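Local coordinates for protein probable alginate O-acetylase AlgJ (Pseudomonas putida, PDB 4O8V) that probably adds acetyl groups to mannuronate residues of alginate in the periplasm, as part of an inner membrane complex with AlgI and AlgF, at residues N38-R46 with F88-V97. Residues are numbered along the deposited sequence; the frame is centred on the assembly and turned at random.
Sequences NLALIRGVR and FHAQARQANV
Arg46 reaches from helix 31-51 to the turn that ends helix 84-94, and its length illustrates how one long side chain can serve an apolar and a polar contact at once. Its CB lies 3.9 Å from Val97 CG2, and CG slides past the same methyl at 4.0 Å. The chain then bends at chi2 (-117°), which carries CD to 3.6 Å from Asn96 O and lets NE donate to that oxygen at 2.9 Å. The N-H...O angle is 155°; the oxygen lies near the guanidinium plane, whereas NE stands above the carbonyl plane. At the tip, NH1 bonds Gln50 of its own helix, a second bond that would limit the group's rotation. A leucine here would probably leave Asn96 O without this donor and take one partner from Gln50 OE1. Further back, Arg43 CG rests on Ala95 CB, Ile42 CD1 meets Phe88 CE1 at 3.8 Å, and Leu39 lies across Gln91 at about a right angle, with CD1 3.6 Å from Gln91 CB. The axes cross at -45°, and Ile42 and Phe88 both continue onto Phe274 of the central sheet. Two helices packed side by side on one face of a parallel sheet, the second, helix 84-94, closed by a Schellman motif at Asn96, are typical of the alpha/beta SGNH-hydrolase fold.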
loop_
_atom_site.group_PDB
_atom_site.type_symbol
_atom_site.label_atom_id
_atom_site.label_comp_id
_atom_site.label_asym_id
_atom_site.label_seq_id
_atom_site.Cartn_x
_atom_site.Cartn_y
_atom_site.Cartn_z
ATOM N N ASN A 38 1.460 -16.130 3.993
ATOM C CA ASN A 38 1.607 -14.932 3.172
ATOM C C ASN A 38 3.075 -14.552 2.926
ATOM O O ASN A 38 3.422 -14.129 1.824
ATOM C CB ASN A 38 0.864 -13.747 3.790
ATOM C CG ASN A 38 -0.630 -13.840 3.582
ATOM O OD1 ASN A 38 -1.098 -14.441 2.607
ATOM N ND2 ASN A 38 -1.396 -13.265 4.510
ATOM N N LEU A 39 3.941 -14.700 3.929
ATOM C CA LEU A 39 5.354 -14.388 3.731
ATOM C C LEU A 39 6.012 -15.353 2.741
ATOM O O LEU A 39 6.891 -14.952 1.970
ATOM C CB LEU A 39 6.108 -14.427 5.051
ATOM C CG LEU A 39 5.787 -13.225 5.935
ATOM C CD1 LEU A 39 6.067 -13.530 7.421
ATOM C CD2 LEU A 39 6.547 -11.983 5.468
ATOM N N ALA A 40 5.613 -16.620 2.785
ATOM C CA ALA A 40 6.171 -17.596 1.845
ATOM C C ALA A 40 5.746 -17.229 0.429
ATOM O O ALA A 40 6.514 -17.379 -0.526
ATOM C CB ALA A 40 5.729 -19.022 2.202
ATOM N N LEU A 41 4.530 -16.718 0.289
ATOM C CA LEU A 41 4.070 -16.257 -1.024
ATOM C C LEU A 41 4.782 -14.990 -1.480
ATOM O O LEU A 41 5.134 -14.860 -2.660
ATOM C CB LEU A 41 2.557 -16.049 -1.017
ATOM C CG LEU A 41 1.819 -17.386 -0.905
ATOM C CD1 LEU A 41 0.340 -17.158 -0.634
ATOM C CD2 LEU A 41 2.038 -18.173 -2.195
ATOM N N ILE A 42 4.994 -14.041 -0.570
ATOM C CA ILE A 42 5.751 -12.848 -0.911
ATOM C C ILE A 42 7.169 -13.189 -1.379
ATOM O O ILE A 42 7.669 -12.627 -2.355
ATOM C CB ILE A 42 5.840 -11.882 0.300
ATOM C CG1 ILE A 42 4.468 -11.272 0.584
ATOM C CG2 ILE A 42 6.916 -10.815 0.071
ATOM C CD1 ILE A 42 4.396 -10.577 1.962
ATOM N N ARG A 43 7.811 -14.113 -0.671
ATOM C CA ARG A 43 9.150 -14.548 -1.020
ATOM C C ARG A 43 9.171 -15.222 -2.406
ATOM O O ARG A 43 10.101 -15.021 -3.197
ATOM C CB ARG A 43 9.687 -15.498 0.050
ATOM C CG ARG A 43 11.120 -15.930 -0.172
ATOM C CD ARG A 43 11.302 -17.403 0.106
ATOM N NE ARG A 43 11.027 -17.773 1.488
ATOM C CZ ARG A 43 10.214 -18.762 1.851
ATOM N NH1 ARG A 43 10.025 -19.024 3.141
ATOM N NH2 ARG A 43 9.585 -19.483 0.932
ATOM N N GLY A 44 8.144 -16.004 -2.695
ATOM C CA GLY A 44 8.046 -16.667 -3.988
ATOM C C GLY A 44 7.856 -15.666 -5.112
ATOM O O GLY A 44 8.397 -15.817 -6.210
ATOM N N VAL A 45 7.084 -14.628 -4.832
ATOM C CA VAL A 45 6.900 -13.548 -5.790
ATOM C C VAL A 45 8.231 -12.842 -6.059
ATOM O O VAL A 45 8.588 -12.618 -7.219
ATOM C CB VAL A 45 5.850 -12.538 -5.299
ATOM C CG1 VAL A 45 5.953 -11.264 -6.100
ATOM C CG2 VAL A 45 4.437 -13.163 -5.389
ATOM N N ARG A 46 8.969 -12.515 -5.001
ATOM C CA ARG A 46 10.297 -11.909 -5.139
ATOM C C ARG A 46 11.208 -12.755 -6.028
ATOM O O ARG A 46 11.915 -12.230 -6.896
ATOM C CB ARG A 46 10.954 -11.724 -3.775
ATOM C CG ARG A 46 12.375 -11.184 -3.821
ATOM C CD ARG A 46 13.371 -12.202 -3.247
ATOM N NE ARG A 46 14.744 -11.708 -3.249
ATOM C CZ ARG A 46 15.714 -12.180 -4.032
ATOM N NH1 ARG A 46 15.462 -13.172 -4.872
ATOM N NH2 ARG A 46 16.938 -11.667 -3.966
ATOM N N PHE A 88 6.832 -7.494 10.177
ATOM C CA PHE A 88 6.720 -7.585 8.713
ATOM C C PHE A 88 8.079 -7.208 8.089
ATOM O O PHE A 88 8.634 -7.930 7.247
ATOM C CB PHE A 88 5.600 -6.664 8.210
ATOM C CG PHE A 88 5.101 -6.955 6.806
ATOM C CD1 PHE A 88 5.803 -7.770 5.929
ATOM C CD2 PHE A 88 3.926 -6.357 6.355
ATOM C CE1 PHE A 88 5.325 -8.003 4.640
ATOM C CE2 PHE A 88 3.442 -6.588 5.080
ATOM C CZ PHE A 88 4.141 -7.415 4.217
ATOM N N HIS A 89 8.633 -6.080 8.520
ATOM C CA HIS A 89 9.933 -5.673 8.010
ATOM C C HIS A 89 11.026 -6.699 8.320
ATOM O O HIS A 89 11.833 -7.023 7.458
ATOM C CB HIS A 89 10.330 -4.311 8.558
ATOM C CG HIS A 89 9.852 -3.180 7.714
ATOM N ND1 HIS A 89 10.466 -2.833 6.527
ATOM C CD2 HIS A 89 8.795 -2.340 7.857
ATOM C CE1 HIS A 89 9.830 -1.804 5.994
ATOM N NE2 HIS A 89 8.807 -1.489 6.778
ATOM N N ALA A 90 11.035 -7.219 9.545
ATOM C CA ALA A 90 12.034 -8.192 9.937
ATOM C C ALA A 90 11.926 -9.459 9.088
ATOM O O ALA A 90 12.946 -10.022 8.667
ATOM C CB ALA A 90 11.901 -8.534 11.415
ATOM N N GLN A 91 10.700 -9.920 8.848
ATOM C CA GLN A 91 10.508 -11.159 8.065
ATOM C C GLN A 91 10.818 -10.947 6.582
ATOM O O GLN A 91 11.349 -11.843 5.902
ATOM C CB GLN A 91 9.079 -11.687 8.218
ATOM C CG GLN A 91 8.791 -12.295 9.563
ATOM C CD GLN A 91 9.202 -13.741 9.626
ATOM O OE1 GLN A 91 9.699 -14.311 8.645
ATOM N NE2 GLN A 91 8.987 -14.358 10.780
ATOM N N ALA A 92 10.496 -9.761 6.085
ATOM C CA ALA A 92 10.835 -9.405 4.717
ATOM C C ALA A 92 12.339 -9.431 4.537
ATOM O O ALA A 92 12.824 -9.882 3.515
ATOM C CB ALA A 92 10.285 -8.039 4.360
ATOM N N ARG A 93 13.072 -8.940 5.533
ATOM C CA ARG A 93 14.528 -8.946 5.500
ATOM C C ARG A 93 15.070 -10.381 5.507
ATOM O O ARG A 93 15.964 -10.721 4.735
ATOM C CB ARG A 93 15.091 -8.147 6.688
ATOM C CG ARG A 93 16.333 -7.324 6.369
ATOM C CD ARG A 93 16.563 -6.247 7.441
ATOM N NE ARG A 93 15.374 -5.412 7.640
ATOM C CZ ARG A 93 15.275 -4.440 8.545
ATOM N NH1 ARG A 93 16.294 -4.171 9.352
ATOM N NH2 ARG A 93 14.151 -3.740 8.645
ATOM N N GLN A 94 14.513 -11.217 6.376
ATOM C CA GLN A 94 14.867 -12.635 6.452
ATOM C C GLN A 94 14.717 -13.311 5.073
ATOM O O GLN A 94 15.515 -14.174 4.694
ATOM C CB GLN A 94 13.989 -13.320 7.518
ATOM C CG GLN A 94 14.224 -14.820 7.765
ATOM C CD GLN A 94 13.495 -15.336 9.024
ATOM O OE1 GLN A 94 13.024 -14.548 9.853
ATOM N NE2 GLN A 94 13.414 -16.658 9.168
ATOM N N ALA A 95 13.709 -12.876 4.322
ATOM C CA ALA A 95 13.378 -13.428 3.011
ATOM C C ALA A 95 14.160 -12.784 1.865
ATOM O O ALA A 95 13.897 -13.081 0.696
ATOM C CB ALA A 95 11.881 -13.276 2.754
ATOM N N ASN A 96 15.102 -11.902 2.195
ATOM C CA ASN A 96 15.843 -11.129 1.191
ATOM C C ASN A 96 14.937 -10.287 0.302
ATOM O O ASN A 96 15.197 -10.127 -0.891
ATOM C CB ASN A 96 16.700 -12.054 0.315
ATOM C CG ASN A 96 17.540 -12.998 1.133
ATOM O OD1 ASN A 96 17.147 -14.147 1.390
ATOM N ND2 ASN A 96 18.704 -12.517 1.576
ATOM N N VAL A 97 13.867 -9.757 0.893
ATOM C CA VAL A 97 12.969 -8.849 0.202
ATOM C C VAL A 97 13.303 -7.411 0.605
ATOM O O VAL A 97 13.369 -7.094 1.791
ATOM C CB VAL A 97 11.502 -9.180 0.522
ATOM C CG1 VAL A 97 10.561 -8.096 -0.005
ATOM C CG2 VAL A 97 11.150 -10.553 -0.081
#